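Local coordinates for methylase yhhF (Escherichia coli, PDB 2FPO), which methylates N2 of guanine 966 of 16S ribosomal RNA in the assembled 30S particle, using S-adenosyl-L-methionine as methyl donor, at residues A[128-142]-A[158-170]. Sequence-based numbering, arbitrary orientation. Where two conformers were deposited one is given.
Sequences VDPPFRRGLLEETIN and VESEVENGLPTVP
Leu137 and Val158 meet because each sends a branch opposite its own backbone N: CG of Leu137 (chi1 -172°) points from the helix toward the sheet, and CG1 of Val158 comes within 3.6 Å of Leu137 CD1. A turn further on, Ile141 suits its place by branching at CB, with CG2 3.6 Å from Pro170 CD while CD1 reaches toward Val158 and Pro167. These prolines present rigid apolar rings where the chain leaving the strand passes along the helix. Glu138, bent at chi2, crosses Pro167 at about a right angle and accepts a weak hydrogen bond from Thr168 N at OE2 (3.4 Å, 161°). With an alanine here, that amide would probably lose this acceptor. Asn164 ND2 lies over a face of the Arg133 guanidinium, 3.1 Å from NH2; as both are donors and Arg133 has two conformers, this approach is doubtful. Glu159 N donates to Val128 O (3.2 Å). Asp129 and Glu159 lie side by side, OD1 to OE2 3.3 Å without a hydrogen bond; Glu159 OE1 bonds to the Tyr157 hydroxyl. Asp129 to Phe132 form the DPPF motif, which in relatives lies at the active site. Helix 137-146 packs on the Rossmann-like sheet, connecting strand 123-128 to parallel 154-161 in a beta-alpha-beta crossover; strand 184-191 flanks the latter antiparallel, its Tyr189 touching Pro167.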
loop_
_atom_site.group_PDB
_atom_site.type_symbol
_atom_site.label_atom_id
_atom_site.label_comp_id
_atom_site.label_asym_id
_atom_site.label_seq_id
_atom_site.Cartn_x
_atom_site.Cartn_y
_atom_site.Cartn_z
ATOM N N VAL A 128 -1.283 2.511 3.012
ATOM C CA VAL A 128 -1.128 2.672 4.473
ATOM C C VAL A 128 -2.225 1.891 5.197
ATOM O O VAL A 128 -3.291 2.410 5.556
ATOM C CB VAL A 128 -1.122 4.170 4.912
ATOM C CG1 VAL A 128 -0.761 4.299 6.417
ATOM C CG2 VAL A 128 -0.197 4.994 4.036
ATOM N N ASP A 129 -1.943 0.619 5.431
ATOM C CA ASP A 129 -2.862 -0.243 6.139
ATOM C C ASP A 129 -2.066 -0.855 7.292
ATOM O O ASP A 129 -1.610 -1.981 7.199
ATOM C CB ASP A 129 -3.399 -1.327 5.201
ATOM C CG ASP A 129 -4.304 -2.327 5.923
ATOM O OD1 ASP A 129 -4.959 -1.944 6.935
ATOM O OD2 ASP A 129 -4.337 -3.502 5.499
ATOM N N PRO A 130 -1.852 -0.082 8.376
ATOM C CA PRO A 130 -1.042 -0.660 9.455
ATOM C C PRO A 130 -1.714 -1.791 10.248
ATOM O O PRO A 130 -2.966 -1.851 10.298
ATOM C CB PRO A 130 -0.710 0.562 10.336
ATOM C CG PRO A 130 -1.851 1.511 10.086
ATOM C CD PRO A 130 -2.247 1.314 8.649
ATOM N N PRO A 131 -0.901 -2.685 10.873
ATOM C CA PRO A 131 -1.433 -3.807 11.641
ATOM C C PRO A 131 -2.249 -3.312 12.837
ATOM O O PRO A 131 -3.188 -3.970 13.274
ATOM C CB PRO A 131 -0.154 -4.578 12.087
ATOM C CG PRO A 131 0.907 -3.538 12.108
ATOM C CD PRO A 131 0.577 -2.680 10.895
ATOM N N PHE A 132 -1.894 -2.145 13.355
ATOM C CA PHE A 132 -2.742 -1.465 14.333
ATOM C C PHE A 132 -2.639 0.042 14.046
ATOM O O PHE A 132 -1.672 0.482 13.437
ATOM C CB PHE A 132 -2.359 -1.861 15.784
ATOM C CG PHE A 132 -0.919 -1.598 16.112
ATOM C CD1 PHE A 132 -0.515 -0.334 16.549
ATOM C CD2 PHE A 132 0.045 -2.591 15.932
ATOM C CE1 PHE A 132 0.825 -0.067 16.822
ATOM C CE2 PHE A 132 1.381 -2.342 16.220
ATOM C CZ PHE A 132 1.780 -1.072 16.653
ATOM N N ARG A 133 -3.621 0.818 14.500
ATOM C CA ARG A 133 -3.806 2.223 14.102
ATOM C C ARG A 133 -2.987 3.197 14.959
ATOM O O ARG A 133 -2.155 3.976 14.453
ATOM C CB ARG A 133 -5.305 2.572 14.233
ATOM C CG ARG A 133 -5.739 3.973 13.775
ATOM C CD ARG A 133 -5.842 5.028 14.902
ATOM N NE ARG A 133 -6.567 4.578 16.092
ATOM C CZ ARG A 133 -6.788 5.333 17.166
ATOM N NH1 ARG A 133 -6.351 6.589 17.206
ATOM N NH2 ARG A 133 -7.443 4.832 18.207
ATOM N N ARG A 134 -3.291 3.181 16.256
ATOM C CA ARG A 134 -2.755 4.162 17.180
ATOM C C ARG A 134 -1.294 3.911 17.489
ATOM O O ARG A 134 -0.920 2.863 18.042
ATOM C CB ARG A 134 -3.601 4.237 18.462
ATOM C CG ARG A 134 -3.251 5.452 19.316
ATOM C CD ARG A 134 -4.434 6.026 20.110
ATOM N NE ARG A 134 -5.218 5.026 20.838
ATOM C CZ ARG A 134 -4.723 4.177 21.728
ATOM N NH1 ARG A 134 -3.415 4.178 22.005
ATOM N NH2 ARG A 134 -5.545 3.318 22.329
ATOM N N GLY A 135 -0.476 4.902 17.139
ATOM C CA GLY A 135 0.983 4.766 17.194
ATOM C C GLY A 135 1.649 4.659 15.838
ATOM O O GLY A 135 2.843 4.885 15.726
ATOM N N LEU A 136 0.884 4.292 14.803
ATOM C CA LEU A 136 1.418 4.115 13.449
ATOM C C LEU A 136 0.722 4.992 12.410
ATOM O O LEU A 136 1.376 5.564 11.564
ATOM C CB LEU A 136 1.329 2.643 12.987
ATOM C CG LEU A 136 2.061 1.540 13.780
ATOM C CD1 LEU A 136 1.744 0.205 13.172
ATOM C CD2 LEU A 136 3.598 1.745 13.852
ATOM N N LEU A 137 -0.599 5.070 12.432
ATOM C CA LEU A 137 -1.295 5.640 11.276
ATOM C C LEU A 137 -0.923 7.106 10.989
ATOM O O LEU A 137 -0.427 7.418 9.908
ATOM C CB LEU A 137 -2.816 5.514 11.413
ATOM C CG LEU A 137 -3.635 5.914 10.168
ATOM C CD1 LEU A 137 -3.333 5.009 8.968
ATOM C CD2 LEU A 137 -5.114 5.879 10.437
ATOM N N GLU A 138 -1.175 7.990 11.953
ATOM C CA GLU A 138 -0.874 9.396 11.751
ATOM C C GLU A 138 0.605 9.694 11.591
ATOM O O GLU A 138 0.949 10.619 10.854
ATOM C CB GLU A 138 -1.456 10.266 12.860
ATOM C CG GLU A 138 -2.787 10.892 12.475
ATOM C CD GLU A 138 -3.964 10.160 13.057
ATOM O OE1 GLU A 138 -4.045 8.922 12.839
ATOM O OE2 GLU A 138 -4.798 10.818 13.732
ATOM N N GLU A 139 1.444 8.919 12.298
ATOM C CA GLU A 139 2.901 9.019 12.251
ATOM C C GLU A 139 3.426 8.728 10.853
ATOM O O GLU A 139 4.314 9.420 10.352
ATOM C CB GLU A 139 3.535 8.003 13.211
ATOM C CG GLU A 139 3.459 8.390 14.699
ATOM C CD GLU A 139 2.097 8.084 15.359
ATOM O OE1 GLU A 139 1.184 7.530 14.701
ATOM O OE2 GLU A 139 1.943 8.414 16.561
ATOM N N THR A 140 2.869 7.690 10.244
ATOM C CA THR A 140 3.255 7.251 8.894
ATOM C C THR A 140 2.871 8.322 7.892
ATOM O O THR A 140 3.663 8.720 7.053
ATOM C CB THR A 140 2.585 5.877 8.528
ATOM O OG1 THR A 140 3.063 4.873 9.429
ATOM C CG2 THR A 140 2.955 5.446 7.100
ATOM N N ILE A 141 1.631 8.782 7.994
ATOM C CA ILE A 141 1.116 9.880 7.181
ATOM C C ILE A 141 2.015 11.138 7.220
ATOM O O ILE A 141 2.299 11.736 6.183
ATOM C CB ILE A 141 -0.320 10.215 7.617
ATOM C CG1 ILE A 141 -1.281 9.167 7.020
ATOM C CG2 ILE A 141 -0.709 11.710 7.275
ATOM C CD1 ILE A 141 -2.681 9.143 7.690
ATOM N N ASN A 142 2.494 11.505 8.404
ATOM C CA ASN A 142 3.350 12.705 8.504
ATOM C C ASN A 142 4.733 12.484 7.943
ATOM O O ASN A 142 5.302 13.386 7.343
ATOM C CB ASN A 142 3.456 13.194 9.937
ATOM C CG ASN A 142 2.185 13.859 10.421
ATOM O OD1 ASN A 142 1.853 13.776 11.600
ATOM N ND2 ASN A 142 1.489 14.544 9.528
ATOM N N VAL A 158 -5.632 4.701 2.812
ATOM C CA VAL A 158 -5.607 4.609 4.260
ATOM C C VAL A 158 -6.796 3.764 4.688
ATOM O O VAL A 158 -7.932 4.006 4.288
ATOM C CB VAL A 158 -5.658 6.030 4.966
ATOM C CG1 VAL A 158 -5.725 5.877 6.478
ATOM C CG2 VAL A 158 -4.460 6.856 4.587
ATOM N N GLU A 159 -6.500 2.716 5.447
ATOM C CA GLU A 159 -7.505 1.854 6.012
ATOM C C GLU A 159 -7.542 2.058 7.549
ATOM O O GLU A 159 -6.492 2.085 8.221
ATOM C CB GLU A 159 -7.168 0.411 5.647
ATOM C CG GLU A 159 -8.140 -0.588 6.136
ATOM C CD GLU A 159 -7.879 -1.991 5.586
ATOM O OE1 GLU A 159 -7.576 -2.128 4.372
ATOM O OE2 GLU A 159 -8.010 -2.944 6.389
ATOM N N SER A 160 -8.754 2.208 8.089
ATOM C CA SER A 160 -8.928 2.514 9.502
ATOM C C SER A 160 -10.323 2.162 10.015
ATOM O O SER A 160 -11.294 2.319 9.302
ATOM C CB SER A 160 -8.647 4.000 9.738
ATOM O OG SER A 160 -8.527 4.272 11.121
ATOM N N GLU A 161 -10.405 1.710 11.267
ATOM C CA GLU A 161 -11.691 1.427 11.900
ATOM C C GLU A 161 -12.504 2.709 12.022
ATOM O O GLU A 161 -11.976 3.743 12.445
ATOM C CB GLU A 161 -11.491 0.801 13.286
ATOM C CG GLU A 161 -11.016 -0.640 13.263
ATOM C CD GLU A 161 -9.646 -0.818 12.606
ATOM O OE1 GLU A 161 -8.692 -0.081 12.971
ATOM O OE2 GLU A 161 -9.536 -1.702 11.725
ATOM N N VAL A 162 -13.771 2.635 11.632
ATOM C CA VAL A 162 -14.716 3.771 11.711
ATOM C C VAL A 162 -14.649 4.489 13.063
ATOM O O VAL A 162 -14.530 5.720 13.124
ATOM C CB VAL A 162 -16.166 3.315 11.458
ATOM C CG1 VAL A 162 -17.160 4.386 11.889
ATOM C CG2 VAL A 162 -16.347 2.986 10.000
ATOM N N GLU A 163 -14.684 3.689 14.127
ATOM C CA GLU A 163 -14.629 4.147 15.514
ATOM C C GLU A 163 -13.521 5.169 15.788
ATOM O O GLU A 163 -13.618 5.950 16.748
ATOM C CB GLU A 163 -14.397 2.936 16.410
ATOM C CG GLU A 163 -15.117 2.972 17.729
ATOM C CD GLU A 163 -14.914 1.690 18.518
ATOM O OE1 GLU A 163 -13.976 0.933 18.175
ATOM O OE2 GLU A 163 -15.690 1.450 19.478
ATOM N N ASN A 164 -12.489 5.159 14.941
ATOM C CA ASN A 164 -11.331 6.029 15.099
ATOM C C ASN A 164 -11.586 7.445 14.628
ATOM O O ASN A 164 -10.856 8.344 15.012
ATOM C CB ASN A 164 -10.107 5.477 14.345
ATOM C CG ASN A 164 -9.554 4.199 14.956
ATOM O OD1 ASN A 164 -8.969 3.357 14.258
ATOM N ND2 ASN A 164 -9.716 4.051 16.260
ATOM N N GLY A 165 -12.617 7.636 13.806
ATOM C CA GLY A 165 -12.850 8.906 13.124
ATOM C C GLY A 165 -11.936 9.126 11.920
ATOM O O GLY A 165 -11.181 8.223 11.509
ATOM N N LEU A 166 -11.985 10.333 11.356
ATOM C CA LEU A 166 -11.089 10.703 10.259
ATOM C C LEU A 166 -9.688 10.913 10.807
ATOM O O LEU A 166 -9.531 11.580 11.834
ATOM C CB LEU A 166 -11.558 11.996 9.591
ATOM C CG LEU A 166 -12.880 12.004 8.848
ATOM C CD1 LEU A 166 -13.452 13.415 8.903
ATOM C CD2 LEU A 166 -12.737 11.516 7.397
ATOM N N PRO A 167 -8.658 10.332 10.142
ATOM C CA PRO A 167 -7.297 10.628 10.626
ATOM C C PRO A 167 -6.890 12.072 10.329
ATOM O O PRO A 167 -7.346 12.656 9.345
ATOM C CB PRO A 167 -6.416 9.668 9.822
ATOM C CG PRO A 167 -7.184 9.447 8.537
ATOM C CD PRO A 167 -8.645 9.409 8.990
ATOM N N THR A 168 -6.051 12.630 11.201
ATOM C CA THR A 168 -5.385 13.893 10.955
ATOM C C THR A 168 -4.473 13.712 9.735
ATOM O O THR A 168 -3.619 12.803 9.684
ATOM C CB THR A 168 -4.623 14.386 12.234
ATOM O OG1 THR A 168 -5.543 14.440 13.329
ATOM C CG2 THR A 168 -4.039 15.800 12.051
ATOM N N VAL A 169 -4.711 14.546 8.726
ATOM C CA VAL A 169 -3.900 14.548 7.518
ATOM C C VAL A 169 -3.356 15.959 7.330
ATOM O O VAL A 169 -3.959 16.913 7.823
ATOM C CB VAL A 169 -4.717 14.033 6.269
ATOM C CG1 VAL A 169 -5.105 12.565 6.480
ATOM C CG2 VAL A 169 -5.991 14.919 6.010
ATOM N N PRO A 170 -2.215 16.102 6.630
ATOM C CA PRO A 170 -1.722 17.466 6.353
ATOM C C PRO A 170 -2.734 18.260 5.537
ATOM O O PRO A 170 -3.610 17.677 4.895
ATOM C CB PRO A 170 -0.438 17.223 5.543
ATOM C CG PRO A 170 -0.027 15.810 5.919
ATOM C CD PRO A 170 -1.315 15.073 6.063
#